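Local coordinates for cell division control protein 13 (Saccharomyces cerevisiae, PDB 4HCE), which probably works in telomere maintenance through its OB2 domain, whose dimerization is required for productive Stn1 binding, at residues B[92-95]-B[100-103]; B[56-59]-B[63-66]; B[15-20]-B[121-126]; B[65-70]-B[103-108]. All coordinates share one frame; numbering follows the deposited sequence.

How the contacts relate
Following the chain from the N terminus, contact 3 opens first, on 15-20, and closes last, on 121-126, so the other three nest inside its loop. Contact 2 closes a short turn between 56-59 and 63-66, at the entry to strand 65-69. Contact 4 starts on that same strand, sharing Ile65 and Glu66 with contact 2, and spans the helices 72-79 and 86-92 before ending on 103-108. Contact 1, joining 92-95 to 100-103, comes in just before it closes and shares Val103 with it. Contacts 3 and 4 lie side by side within the OB-fold barrel, whereas contacts 1 and 2 join loops to strands 101-110 and 65-69.

Contact 1: B[92-95]-B[100-103]; sequences ILLL and RISV
The carbonyl oxygen of Leu94, the residue that packs against Ile101 across this contact, accepts a hydrogen bond from Lys22 NZ, which ties the turn to strand 16-27. The contact itself is small and rests on one methyl group. Ile101 CD1 points into the corner between Leu93 and Leu94, where it lies 3.5 Å from Leu93 O and 3.9 Å from Leu94 CD1. Leu94 CB lies a little farther from the same methyl, so Ile101 meets both the root and one branch of the leucine, the two side chains crossing at a slant. The second torsion of Ile101 is off any staggered position (chi2 97°), which suggests that the methyl is turned to suit this corner. Leu94 can offer its side chain here because it leaves helical geometry as helix 86-92 ends: its positive phi of 61° belongs to a Schellman motif, and its CB faces the strand. The pair illustrates how a helix stop can be seated on a sheet. Ile101 opens strand 101-110 and bonds through its backbone to Gly21 of strand 16-27, while the Leu93 side chain touches Ile23 of that strand, Ile128 of strand 120-129 and Leu44 of strand 42-47.

Contact 2: B[56-59]-B[63-66]; sequences KVLV and NCIE
Asn63 N donates to Val59 O at 2.8 Å, with an N-H...O angle of 140° and the donor lying almost on the line of the carbonyl bond (C=O...N 163°). This bond closes a five-residue alpha-turn, and the Asn63 side chain folds back over the limb leading into it. Its CB rests 3.1 Å from Val59 O, and Val59 CG1 lies 3.8 Å from ND2, the two side chains crossing at about a right angle. The amide reaches on past Val59 until ND2 stands 2.7 Å from Val57 O, although the angle there is too poor for a hydrogen bond. An alanine here removes the amide and is likely to open a gap beside Val59 CG1 and leave Val57 O without its polar neighbour. The following residue, Cys64, aims SG back at the turn: with chi1 at 61° the sulfur sits between its own backbone N and carbonyl carbon, 4.2 Å from Leu58 CB and 3.9 Å from Val59 C. In the OB fold this turn leads into strand 65-69, the third of the barrel, and strand 42-47 sets its position: Thr47 OG1 bonds to Asn63 O, Phe46 pairs with Ile65, and Tyr45 packs on Leu58. Farther out lies the dimer partner, where Leu58 forms backbone hydrogen bonds with the second subunit and its side chain packs on Met120 of that subunit, while Val57 meets Leu109 and Val59 meets Ser9, both of that second subunit.

Contact 3: B[15-20]-B[121-126]; sequences SVERLE and AVWSLK
Val16 and Lys126, the nearest pair along the backbones, stand 8.4 Å apart between CA atoms, because strand 101-110 runs between the two segments and bonds to both. This is the closure of the OB-fold barrel, where the first strand pairs with strand 101-110, the last in the sheet order: Glu17 pairs with Val105, and Leu19 with Val103. What passes between strands 16-27 and 120-129 is therefore side chain reaching over an intervening strand, a useful example of how next-but-one strands meet in a curled sheet. Trp123 does most of the reaching. Its first torsion (chi1 -72°) places CG opposite the carbonyl carbon, and the long indole extends until its far benzo corner meets the first strand. There CH2 lies 3.9 Å from Glu17 CG and 4.0 Å from Ser15 CB, and CZ3 lies 3.7 Å from Ser15 O; Glu17 CG and Ser15 O both approach the ring at a slant. The Glu17 chain bends at chi2, its carboxylate lying farther from the ring than CG, which makes the contact; carboxylate and indole planes are 82° apart. Ser15 turns its hydroxyl to Ser12 O. Arg107 adds a cation-pi contact to the same indole, and Leu8 of helix 4-8 packs on it as well. On the other face of the sheet, toward solvent, the aliphatic part of Lys126 crosses Val16 at about a right angle, with Lys126 CD 4.1 Å from Val16 CG1.

Contact 4: B[65-70]-B[103-108]; sequences IEIVIP and VEVERI
In the hydrophobic core of the barrel, Ile67 of strand 65-69 and Val105 of strand 101-110 meet, their side chains crossing at about a right angle, from strands that run almost perpendicular, 81° apart, with their axes 8.6 Å from each other at closest. No backbone pairing links the strands, and the contact is made by aliphatic side-chain carbons. Val105 CG1 lies against three carbons of Ile67: CD1 at 3.8 Å, CG1 at 4.0 Å and CG2 at 4.1 Å, so that it rests along the isoleucine rather than on its end alone. The valine sets CG1 opposite its own carbonyl carbon (chi1 -64°), which sends its second methyl, CG2, to a different partner, Ile65 CD1 at 4.3 Å. Val105 is thus shared between two isoleucines that stand two residues apart on one strand. This crossing of strands across the interior is what the OB fold, a strongly curled five-stranded sheet, brings about, and here the interior contact is between branched aliphatic side chains. Ile67 is shared in turn: its CD1 also reaches Val103 CG2 at 4.4 Å, two residues before Val105 on the same strand. The neighbouring strands complete the packing, with Leu19 of strand 16-27 touching Ile65, Val103 and Val105, Trp123 lying on Val105, and Phe46 of strand 42-47 on Ile67.

Contact 1: B[92-95]-B[100-103]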
loop_
_atom_site.group_PDB
_atom_site.type_symbol
_atom_site.label_atom_id
_atom_site.label_comp_id
_atom_site.label_asym_id
_atom_site.label_seq_id
_atom_site.Cartn_x
_atom_site.Cartn_y
_atom_site.Cartn_z
ATOM N N ILE B 92 -3.716 -6.865 -20.060
ATOM C CA ILE B 92 -2.856 -5.850 -20.647
ATOM C C ILE B 92 -1.476 -5.915 -20.013
ATOM O O ILE B 92 -0.481 -5.734 -20.691
ATOM C CB ILE B 92 -3.445 -4.423 -20.489
ATOM C CG1 ILE B 92 -4.694 -4.248 -21.369
ATOM C CG2 ILE B 92 -2.398 -3.342 -20.820
ATOM C CD1 ILE B 92 -5.575 -3.092 -20.914
ATOM N N LEU B 93 -1.430 -6.154 -18.708
ATOM C CA LEU B 93 -0.173 -6.225 -17.970
ATOM C C LEU B 93 0.468 -7.613 -18.042
ATOM O O LEU B 93 1.556 -7.828 -17.493
ATOM C CB LEU B 93 -0.409 -5.854 -16.509
ATOM C CG LEU B 93 -0.818 -4.395 -16.315
ATOM C CD1 LEU B 93 -1.063 -4.139 -14.839
ATOM C CD2 LEU B 93 0.242 -3.469 -16.899
ATOM N N LEU B 94 -0.223 -8.551 -18.682
ATOM C CA LEU B 94 0.306 -9.901 -18.922
ATOM C C LEU B 94 0.632 -10.697 -17.644
ATOM O O LEU B 94 1.601 -11.486 -17.623
ATOM C CB LEU B 94 1.537 -9.818 -19.844
ATOM C CG LEU B 94 1.295 -9.111 -21.178
ATOM C CD1 LEU B 94 2.591 -8.491 -21.697
ATOM C CD2 LEU B 94 0.685 -10.047 -22.221
ATOM N N LEU B 95 -0.175 -10.497 -16.594
ATOM C CA LEU B 95 0.033 -11.183 -15.318
ATOM C C LEU B 95 0.003 -12.700 -15.458
ATOM O O LEU B 95 0.700 -13.389 -14.721
ATOM C CB LEU B 95 -0.984 -10.770 -14.246
ATOM C CG LEU B 95 -1.311 -9.293 -13.975
ATOM C CD1 LEU B 95 -2.193 -9.155 -12.733
ATOM C CD2 LEU B 95 -0.053 -8.479 -13.826
ATOM N N ARG B 100 7.806 -10.717 -20.678
ATOM C CA ARG B 100 8.527 -9.809 -19.832
ATOM C C ARG B 100 8.161 -8.353 -20.044
ATOM O O ARG B 100 7.680 -7.949 -21.117
ATOM C CB ARG B 100 10.012 -10.070 -19.989
ATOM C CG ARG B 100 10.233 -11.522 -19.597
ATOM C CD ARG B 100 11.657 -11.828 -19.376
ATOM N NE ARG B 100 12.212 -11.315 -18.124
ATOM C CZ ARG B 100 12.159 -11.923 -16.951
ATOM N NH1 ARG B 100 11.463 -13.045 -16.789
ATOM N NH2 ARG B 100 12.814 -11.385 -15.927
ATOM N N ILE B 101 8.356 -7.589 -18.978
ATOM C CA ILE B 101 7.942 -6.208 -18.929
ATOM C C ILE B 101 9.126 -5.372 -18.514
ATOM O O ILE B 101 9.976 -5.809 -17.739
ATOM C CB ILE B 101 6.713 -6.015 -17.989
ATOM C CG1 ILE B 101 5.427 -6.214 -18.791
ATOM C CG2 ILE B 101 6.605 -4.595 -17.462
ATOM C CD1 ILE B 101 4.826 -7.583 -18.681
ATOM N N SER B 102 9.180 -4.170 -19.063
ATOM C CA SER B 102 10.187 -3.224 -18.699
ATOM C C SER B 102 9.511 -1.923 -18.278
ATOM O O SER B 102 8.616 -1.426 -18.984
ATOM C CB SER B 102 11.110 -2.992 -19.894
ATOM O OG SER B 102 12.167 -2.137 -19.495
ATOM N N VAL B 103 9.939 -1.362 -17.148
ATOM C CA VAL B 103 9.323 -0.142 -16.621
ATOM C C VAL B 103 10.392 0.885 -16.236
ATOM O O VAL B 103 11.521 0.538 -15.851
ATOM C CB VAL B 103 8.408 -0.423 -15.387
ATOM C CG1 VAL B 103 7.241 -1.333 -15.745
ATOM C CG2 VAL B 103 9.197 -1.027 -14.238
#

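Contact 2: B[56-59]-B[63-66]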
loop_
_atom_site.group_PDB
_atom_site.type_symbol
_atom_site.label_atom_id
_atom_site.label_comp_id
_atom_site.label_asym_id
_atom_site.label_seq_id
_atom_site.Cartn_x
_atom_site.Cartn_y
_atom_site.Cartn_z
ATOM N N LYS B 56 4.821 -18.118 -3.851
ATOM C CA LYS B 56 5.364 -16.781 -3.626
ATOM C C LYS B 56 4.466 -15.926 -2.749
ATOM O O LYS B 56 3.274 -15.755 -3.010
ATOM C CB LYS B 56 5.699 -16.051 -4.938
ATOM C CG LYS B 56 4.527 -15.410 -5.676
ATOM C CD LYS B 56 5.021 -14.344 -6.648
ATOM C CE LYS B 56 4.032 -14.081 -7.773
ATOM N NZ LYS B 56 4.085 -15.129 -8.832
ATOM N N VAL B 57 5.055 -15.438 -1.670
ATOM C CA VAL B 57 4.423 -14.422 -0.871
ATOM C C VAL B 57 5.147 -13.115 -1.191
ATOM O O VAL B 57 6.347 -12.978 -0.953
ATOM C CB VAL B 57 4.520 -14.740 0.631
ATOM C CG1 VAL B 57 3.971 -13.582 1.445
ATOM C CG2 VAL B 57 3.811 -16.058 0.963
ATOM N N LEU B 58 4.409 -12.162 -1.734
ATOM C CA LEU B 58 4.979 -10.870 -2.057
ATOM C C LEU B 58 5.228 -10.097 -0.778
ATOM O O LEU B 58 4.391 -10.107 0.139
ATOM C CB LEU B 58 4.028 -10.079 -2.957
ATOM C CG LEU B 58 3.755 -10.608 -4.363
ATOM C CD1 LEU B 58 2.905 -9.609 -5.138
ATOM C CD2 LEU B 58 5.086 -10.855 -5.049
ATOM N N VAL B 59 6.373 -9.439 -0.710
ATOM C CA VAL B 59 6.615 -8.456 0.332
ATOM C C VAL B 59 7.287 -7.231 -0.295
ATOM O O VAL B 59 8.485 -7.244 -0.585
ATOM C CB VAL B 59 7.247 -9.079 1.638
ATOM C CG1 VAL B 59 8.138 -10.279 1.360
ATOM C CG2 VAL B 59 7.924 -8.063 2.534
ATOM N N ASN B 63 10.975 -7.919 -1.714
ATOM C CA ASN B 63 10.756 -9.019 -2.635
ATOM C C ASN B 63 10.445 -8.537 -4.026
ATOM O O ASN B 63 10.567 -9.268 -4.994
ATOM C CB ASN B 63 9.452 -9.696 -2.202
ATOM C CG ASN B 63 9.560 -11.146 -2.279
ATOM O OD1 ASN B 63 10.647 -11.642 -2.543
ATOM N ND2 ASN B 63 8.495 -11.843 -2.046
ATOM N N CYS B 64 9.936 -7.312 -4.071
ATOM C CA CYS B 64 9.328 -6.732 -5.229
ATOM C C CYS B 64 9.212 -5.271 -4.874
ATOM O O CYS B 64 9.462 -4.883 -3.730
ATOM C CB CYS B 64 7.940 -7.341 -5.462
ATOM S SG CYS B 64 6.712 -7.113 -4.132
ATOM N N ILE B 65 8.845 -4.441 -5.835
ATOM C CA ILE B 65 8.459 -3.104 -5.453
ATOM C C ILE B 65 7.013 -2.834 -5.822
ATOM O O ILE B 65 6.481 -3.382 -6.816
ATOM C CB ILE B 65 9.408 -2.007 -5.988
ATOM C CG1 ILE B 65 9.527 -2.077 -7.499
ATOM C CG2 ILE B 65 10.778 -2.070 -5.294
ATOM C CD1 ILE B 65 9.619 -0.689 -8.099
ATOM N N GLU B 66 6.395 -2.004 -4.986
ATOM C CA GLU B 66 5.094 -1.412 -5.225
ATOM C C GLU B 66 5.240 -0.197 -6.174
ATOM O O GLU B 66 6.073 0.667 -5.976
ATOM C CB GLU B 66 4.472 -1.004 -3.879
ATOM C CG GLU B 66 3.290 -0.059 -4.020
ATOM C CD GLU B 66 3.001 0.722 -2.733
ATOM O OE1 GLU B 66 3.397 1.936 -2.605
ATOM O OE2 GLU B 66 2.389 0.100 -1.846
#

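Contact 3: B[15-20]-B[121-126]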
loop_
_atom_site.group_PDB
_atom_site.type_symbol
_atom_site.label_atom_id
_atom_site.label_comp_id
_atom_site.label_asym_id
_atom_site.label_seq_id
_atom_site.Cartn_x
_atom_site.Cartn_y
_atom_site.Cartn_z
ATOM N N SER B 15 14.758 10.111 -7.845
ATOM C CA SER B 15 15.396 8.953 -8.471
ATOM C C SER B 15 14.547 8.390 -9.588
ATOM O O SER B 15 13.326 8.263 -9.455
ATOM C CB SER B 15 15.665 7.813 -7.487
ATOM O OG SER B 15 16.392 8.242 -6.378
ATOM N N VAL B 16 15.213 8.007 -10.666
ATOM C CA VAL B 16 14.564 7.295 -11.760
ATOM C C VAL B 16 15.286 5.953 -11.958
ATOM O O VAL B 16 16.511 5.908 -12.142
ATOM C CB VAL B 16 14.557 8.155 -13.065
ATOM C CG1 VAL B 16 13.808 7.459 -14.191
ATOM C CG2 VAL B 16 13.935 9.519 -12.806
ATOM N N GLU B 17 14.523 4.870 -11.941
ATOM C CA GLU B 17 15.079 3.537 -12.178
ATOM C C GLU B 17 14.408 2.806 -13.324
ATOM O O GLU B 17 13.182 2.882 -13.510
ATOM C CB GLU B 17 15.015 2.659 -10.914
ATOM C CG GLU B 17 15.859 3.169 -9.744
ATOM C CD GLU B 17 17.381 2.991 -9.923
ATOM O OE1 GLU B 17 17.823 2.200 -10.785
ATOM O OE2 GLU B 17 18.156 3.656 -9.191
ATOM N N ARG B 18 15.221 2.065 -14.071
ATOM C CA ARG B 18 14.704 1.148 -15.064
ATOM C C ARG B 18 14.721 -0.276 -14.523
ATOM O O ARG B 18 15.764 -0.789 -14.122
ATOM C CB ARG B 18 15.496 1.225 -16.364
ATOM C CG ARG B 18 14.909 0.361 -17.479
ATOM C CD ARG B 18 15.659 0.577 -18.778
ATOM N NE ARG B 18 15.567 1.981 -19.165
ATOM C CZ ARG B 18 16.383 2.593 -20.019
ATOM N NH1 ARG B 18 17.374 1.920 -20.608
ATOM N NH2 ARG B 18 16.195 3.886 -20.285
ATOM N N LEU B 19 13.559 -0.909 -14.502
ATOM C CA LEU B 19 13.481 -2.274 -14.021
ATOM C C LEU B 19 12.925 -3.150 -15.114
ATOM O O LEU B 19 12.127 -2.712 -15.954
ATOM C CB LEU B 19 12.629 -2.368 -12.737
ATOM C CG LEU B 19 12.955 -1.382 -11.586
ATOM C CD1 LEU B 19 11.866 -1.381 -10.545
ATOM C CD2 LEU B 19 14.272 -1.682 -10.890
ATOM N N GLU B 20 13.354 -4.401 -15.092
ATOM C CA GLU B 20 12.921 -5.394 -16.046
ATOM C C GLU B 20 12.561 -6.666 -15.291
ATOM O O GLU B 20 13.199 -7.015 -14.290
ATOM C CB GLU B 20 13.984 -5.638 -17.131
ATOM C CG GLU B 20 13.468 -6.530 -18.298
ATOM C CD GLU B 20 13.471 -8.039 -17.984
ATOM O OE1 GLU B 20 12.836 -8.807 -18.742
ATOM O OE2 GLU B 20 14.108 -8.468 -16.969
ATOM N N ALA B 121 6.927 8.901 0.279
ATOM C CA ALA B 121 7.737 8.627 -0.917
ATOM C C ALA B 121 7.250 7.314 -1.490
ATOM O O ALA B 121 7.150 6.338 -0.781
ATOM C CB ALA B 121 9.220 8.547 -0.593
ATOM N N VAL B 122 6.917 7.311 -2.772
ATOM C CA VAL B 122 6.468 6.102 -3.439
ATOM C C VAL B 122 7.130 6.073 -4.809
ATOM O O VAL B 122 7.649 7.099 -5.277
ATOM C CB VAL B 122 4.929 6.070 -3.599
ATOM C CG1 VAL B 122 4.224 6.043 -2.232
ATOM C CG2 VAL B 122 4.446 7.261 -4.416
ATOM N N TRP B 123 7.123 4.889 -5.425
ATOM C CA TRP B 123 7.470 4.736 -6.817
ATOM C C TRP B 123 6.255 4.964 -7.681
ATOM O O TRP B 123 5.205 4.344 -7.478
ATOM C CB TRP B 123 8.018 3.326 -7.060
ATOM C CG TRP B 123 9.389 3.134 -6.472
ATOM C CD1 TRP B 123 9.752 2.343 -5.386
ATOM C CD2 TRP B 123 10.637 3.771 -6.919
ATOM N NE1 TRP B 123 11.104 2.435 -5.142
ATOM C CE2 TRP B 123 11.699 3.255 -6.039
ATOM C CE3 TRP B 123 10.968 4.660 -7.922
ATOM C CZ2 TRP B 123 13.022 3.650 -6.179
ATOM C CZ3 TRP B 123 12.304 5.039 -8.063
ATOM C CH2 TRP B 123 13.302 4.564 -7.199
ATOM N N SER B 124 6.360 5.844 -8.664
ATOM C CA SER B 124 5.277 5.954 -9.623
ATOM C C SER B 124 5.693 5.525 -11.017
ATOM O O SER B 124 6.860 5.613 -11.360
ATOM C CB SER B 124 4.737 7.371 -9.674
ATOM O OG SER B 124 5.738 8.191 -10.212
ATOM N N LEU B 125 4.726 5.096 -11.821
ATOM C CA LEU B 125 5.016 4.592 -13.143
ATOM C C LEU B 125 5.338 5.698 -14.123
ATOM O O LEU B 125 4.463 6.450 -14.520
ATOM C CB LEU B 125 3.833 3.775 -13.680
ATOM C CG LEU B 125 4.076 3.015 -14.980
ATOM C CD1 LEU B 125 5.562 2.694 -15.156
ATOM C CD2 LEU B 125 3.266 1.736 -14.949
ATOM N N LYS B 126 6.607 5.803 -14.503
ATOM C CA LYS B 126 7.019 6.775 -15.503
ATOM C C LYS B 126 6.767 6.244 -16.921
ATOM O O LYS B 126 6.145 6.906 -17.740
ATOM C CB LYS B 126 8.482 7.149 -15.352
ATOM C CG LYS B 126 8.863 8.394 -16.120
ATOM C CD LYS B 126 10.280 8.819 -15.771
ATOM C CE LYS B 126 10.497 10.272 -16.166
ATOM N NZ LYS B 126 11.077 10.355 -17.527
#

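Contact 4: B[65-70]-B[103-108]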
loop_
_atom_site.group_PDB
_atom_site.type_symbol
_atom_site.label_atom_id
_atom_site.label_comp_id
_atom_site.label_asym_id
_atom_site.label_seq_id
_atom_site.Cartn_x
_atom_site.Cartn_y
_atom_site.Cartn_z
ATOM N N ILE B 65 8.845 -4.441 -5.835
ATOM C CA ILE B 65 8.459 -3.104 -5.453
ATOM C C ILE B 65 7.013 -2.834 -5.822
ATOM O O ILE B 65 6.481 -3.382 -6.816
ATOM C CB ILE B 65 9.408 -2.007 -5.988
ATOM C CG1 ILE B 65 9.527 -2.077 -7.499
ATOM C CG2 ILE B 65 10.778 -2.070 -5.294
ATOM C CD1 ILE B 65 9.619 -0.689 -8.099
ATOM N N GLU B 66 6.395 -2.004 -4.986
ATOM C CA GLU B 66 5.094 -1.412 -5.225
ATOM C C GLU B 66 5.240 -0.197 -6.174
ATOM O O GLU B 66 6.073 0.667 -5.976
ATOM C CB GLU B 66 4.472 -1.004 -3.879
ATOM C CG GLU B 66 3.290 -0.059 -4.020
ATOM C CD GLU B 66 3.001 0.722 -2.733
ATOM O OE1 GLU B 66 3.397 1.936 -2.605
ATOM O OE2 GLU B 66 2.389 0.100 -1.846
ATOM N N ILE B 67 4.413 -0.135 -7.201
ATOM C CA ILE B 67 4.418 0.994 -8.129
ATOM C C ILE B 67 3.006 1.578 -8.151
ATOM O O ILE B 67 2.038 0.875 -8.471
ATOM C CB ILE B 67 4.796 0.557 -9.552
ATOM C CG1 ILE B 67 6.140 -0.200 -9.573
ATOM C CG2 ILE B 67 4.833 1.761 -10.487
ATOM C CD1 ILE B 67 6.407 -0.924 -10.891
ATOM N N VAL B 68 2.892 2.856 -7.801
ATOM C CA VAL B 68 1.614 3.519 -7.802
ATOM C C VAL B 68 1.395 4.206 -9.134
ATOM O O VAL B 68 2.337 4.797 -9.708
ATOM C CB VAL B 68 1.409 4.496 -6.594
ATOM C CG1 VAL B 68 1.830 3.852 -5.281
ATOM C CG2 VAL B 68 2.193 5.777 -6.769
ATOM N N ILE B 69 0.168 4.052 -9.644
ATOM C CA ILE B 69 -0.396 4.883 -10.719
ATOM C C ILE B 69 -1.286 5.868 -9.963
ATOM O O ILE B 69 -2.394 5.519 -9.557
ATOM C CB ILE B 69 -1.279 4.081 -11.707
ATOM C CG1 ILE B 69 -0.758 2.652 -11.908
ATOM C CG2 ILE B 69 -1.435 4.826 -13.033
ATOM C CD1 ILE B 69 0.481 2.513 -12.770
ATOM N N PRO B 70 -0.792 7.091 -9.737
ATOM C CA PRO B 70 -1.371 8.035 -8.751
ATOM C C PRO B 70 -2.752 8.687 -9.022
ATOM O O PRO B 70 -3.450 9.045 -8.062
ATOM C CB PRO B 70 -0.292 9.117 -8.587
ATOM C CG PRO B 70 0.710 8.898 -9.672
ATOM C CD PRO B 70 0.430 7.606 -10.392
ATOM N N VAL B 103 9.939 -1.362 -17.148
ATOM C CA VAL B 103 9.323 -0.142 -16.621
ATOM C C VAL B 103 10.392 0.885 -16.236
ATOM O O VAL B 103 11.521 0.538 -15.851
ATOM C CB VAL B 103 8.408 -0.423 -15.387
ATOM C CG1 VAL B 103 7.241 -1.333 -15.745
ATOM C CG2 VAL B 103 9.197 -1.027 -14.238
ATOM N N GLU B 104 10.047 2.155 -16.352
ATOM C CA GLU B 104 10.824 3.174 -15.688
ATOM C C GLU B 104 9.963 3.678 -14.571
ATOM O O GLU B 104 8.803 3.998 -14.784
ATOM C CB GLU B 104 11.220 4.307 -16.622
ATOM C CG GLU B 104 12.481 3.986 -17.382
ATOM C CD GLU B 104 12.862 5.053 -18.372
ATOM O OE1 GLU B 104 13.825 4.802 -19.138
ATOM O OE2 GLU B 104 12.202 6.126 -18.384
ATOM N N VAL B 105 10.532 3.729 -13.379
ATOM C CA VAL B 105 9.795 4.187 -12.218
ATOM C C VAL B 105 10.484 5.422 -11.669
ATOM O O VAL B 105 11.709 5.580 -11.811
ATOM C CB VAL B 105 9.621 3.089 -11.135
ATOM C CG1 VAL B 105 8.790 1.936 -11.680
ATOM C CG2 VAL B 105 10.960 2.568 -10.621
ATOM N N GLU B 106 9.682 6.293 -11.054
ATOM C CA GLU B 106 10.172 7.539 -10.536
ATOM C C GLU B 106 9.723 7.695 -9.105
ATOM O O GLU B 106 8.549 7.540 -8.809
ATOM C CB GLU B 106 9.650 8.704 -11.367
ATOM C CG GLU B 106 10.281 10.024 -10.971
ATOM C CD GLU B 106 9.815 11.213 -11.801
ATOM O OE1 GLU B 106 10.380 12.301 -11.571
ATOM O OE2 GLU B 106 8.904 11.088 -12.667
ATOM N N ARG B 107 10.678 8.023 -8.235
ATOM C CA ARG B 107 10.440 8.229 -6.832
ATOM C C ARG B 107 9.832 9.631 -6.676
ATOM O O ARG B 107 10.490 10.643 -6.988
ATOM C CB ARG B 107 11.784 8.154 -6.083
ATOM C CG ARG B 107 11.660 7.993 -4.585
ATOM C CD ARG B 107 10.999 6.647 -4.311
ATOM N NE ARG B 107 11.146 6.256 -2.926
ATOM C CZ ARG B 107 10.521 5.242 -2.350
ATOM N NH1 ARG B 107 9.668 4.480 -3.029
ATOM N NH2 ARG B 107 10.762 4.997 -1.079
ATOM N N ILE B 108 8.595 9.692 -6.190
ATOM C CA ILE B 108 7.895 10.972 -6.036
ATOM C C ILE B 108 7.436 11.160 -4.589
ATOM O O ILE B 108 7.292 10.197 -3.835
ATOM C CB ILE B 108 6.665 11.093 -6.984
ATOM C CG1 ILE B 108 5.655 9.959 -6.721
ATOM C CG2 ILE B 108 7.081 11.140 -8.454
ATOM C CD1 ILE B 108 4.273 10.258 -7.279
#